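Local coordinates for protein molinate hydrolase (Gulosibacter molinativorax, PDB 4UB9) that hydrolyses the thiocarbamate herbicide molinate, as a zinc-binding member of the amidohydrolase family, at residues Met105-Gly110 against Gly183-Pro188. Residues are numbered along the deposited sequence; the frame is centred on the assembly and turned at random.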
# COMPACT_ATOMS: atom_id res chain seq x y z
N MET A 105 17.41 -8.45 7.99
CA MET A 105 16.23 -7.92 8.71
C MET A 105 15.65 -6.73 7.99
O MET A 105 14.46 -6.64 7.74
CB MET A 105 16.60 -7.51 10.12
CG MET A 105 15.40 -7.24 11.04
SD MET A 105 16.02 -6.67 12.65
CE MET A 105 16.53 -5.06 12.06
N MET A 106 16.50 -5.79 7.64
CA MET A 106 16.04 -4.54 6.98
C MET A 106 15.40 -4.76 5.62
O MET A 106 14.75 -3.89 5.12
CB MET A 106 17.19 -3.56 6.87
CG MET A 106 17.59 -3.02 8.23
SD MET A 106 19.12 -2.14 8.03
CE MET A 106 19.90 -2.42 9.60
N MET A 107 15.56 -5.93 5.03
CA MET A 107 14.85 -6.25 3.79
C MET A 107 13.39 -6.62 4.00
O MET A 107 12.64 -6.84 3.03
CB MET A 107 15.53 -7.40 3.04
CG MET A 107 16.95 -7.07 2.60
SD MET A 107 17.55 -8.17 1.30
CE MET A 107 17.38 -9.72 2.13
N GLY A 108 12.99 -6.65 5.25
CA GLY A 108 11.60 -6.87 5.61
C GLY A 108 11.20 -5.92 6.70
O GLY A 108 11.49 -4.76 6.62
N ARG A 109 10.55 -6.44 7.73
CA ARG A 109 10.12 -5.65 8.87
C ARG A 109 11.26 -5.40 9.84
O ARG A 109 12.13 -6.23 9.97
CB ARG A 109 9.07 -6.37 9.68
CG ARG A 109 7.92 -6.88 8.88
CD ARG A 109 7.05 -7.85 9.67
NE ARG A 109 5.92 -8.18 8.81
CZ ARG A 109 4.79 -7.50 8.80
NH1 ARG A 109 4.61 -6.49 9.65
NH2 ARG A 109 3.82 -7.80 7.92
N GLY A 110 11.21 -4.27 10.54
CA GLY A 110 12.10 -4.05 11.68
C GLY A 110 13.11 -2.95 11.55
O GLY A 110 13.71 -2.52 12.56
N GLY A 183 14.47 1.79 -2.47
CA GLY A 183 13.82 0.69 -3.19
C GLY A 183 14.49 -0.66 -3.04
O GLY A 183 13.86 -1.73 -3.16
N ASP A 184 15.79 -0.60 -2.86
CA ASP A 184 16.58 -1.79 -2.61
C ASP A 184 16.19 -2.63 -1.35
O ASP A 184 16.58 -3.78 -1.24
CB ASP A 184 18.04 -1.41 -2.55
CG ASP A 184 18.58 -0.99 -3.91
OD1 ASP A 184 18.36 -1.69 -4.88
OD2 ASP A 184 19.27 0.00 -4.01
N PHE A 185 15.41 -2.06 -0.44
CA PHE A 185 14.95 -2.80 0.72
C PHE A 185 13.45 -2.74 0.88
O PHE A 185 12.93 -3.15 1.87
CB PHE A 185 15.60 -2.26 1.98
CG PHE A 185 17.08 -2.53 2.06
CD1 PHE A 185 17.96 -1.80 1.29
CD2 PHE A 185 17.57 -3.51 2.91
CE1 PHE A 185 19.32 -2.01 1.41
CE2 PHE A 185 18.92 -3.75 3.01
CZ PHE A 185 19.81 -3.01 2.24
N MET A 186 12.75 -2.31 -0.14
CA MET A 186 11.31 -2.36 -0.10
C MET A 186 10.73 -3.70 -0.54
O MET A 186 11.39 -4.50 -1.20
CB MET A 186 10.74 -1.29 -1.02
CG MET A 186 10.74 0.09 -0.42
SD MET A 186 10.33 1.39 -1.64
CE MET A 186 9.12 0.67 -2.71
N ARG A 187 9.47 -3.90 -0.18
CA ARG A 187 8.60 -4.91 -0.82
C ARG A 187 7.33 -4.21 -1.22
O ARG A 187 7.02 -3.16 -0.69
CB ARG A 187 8.27 -6.07 0.14
CG ARG A 187 9.51 -6.69 0.75
CD ARG A 187 9.20 -8.03 1.37
NE ARG A 187 10.30 -8.46 2.19
CZ ARG A 187 10.26 -9.46 3.07
NH1 ARG A 187 9.17 -10.19 3.19
NH2 ARG A 187 11.32 -9.72 3.82
N PRO A 188 6.56 -4.81 -2.12
CA PRO A 188 5.34 -4.16 -2.55
C PRO A 188 4.46 -3.67 -1.40
O PRO A 188 3.95 -2.56 -1.46
CB PRO A 188 4.61 -5.27 -3.34
CG PRO A 188 5.72 -6.15 -3.85
CD PRO A 188 6.70 -6.17 -2.70
O HOH W 1 13.60 -5.99 0.29
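R187 grips the backbone of M107 side-on, sending two nitrogens of one guanidinium to a single carbonyl oxygen. The NE bond to M107 O is 3.0 Å long with an N-H...O angle of 147°, and its donor is tilted modestly from the carbonyl plane; NH2 reaches M107 O at 3.3 Å from well above that plane. The chain of R187 is extended from CG to NE, which carries the guanidinium across to this oxygen and leaves NH2 3.4 Å from CA of G108, a close approach consistent with glycine at this position. A water lies within hydrogen-bonding distance of both M107 O and M186 O. A methionine in place of R187 has no N-H to offer, and M107 O would probably be left with its water alone among the partners described here, the helix end less firmly tied to the loop.

The apolar part centres on F185. CG of M107 meets the ring obliquely, 3.6 Å from CD2, while CB of M106 lies 4.0 Å from CD2. M106 O sits at the ring edge, near its plane. With CG of F185 anti to the carbonyl carbon (chi1 -68°), the ring lies beside this turn, where it also meets the rings of W145 and H246.

Joined here are the end of helix 103-106 and the loop between strand 174-175 and helix 198-209, within the TIM-barrel-clan amidohydrolase fold. The side chain of M107 is about 7 Å from the bound zinc. The paired N-H bonds to one carbonyl and the packing on F185 are consistent with holding the M107 turn in place near the metal site.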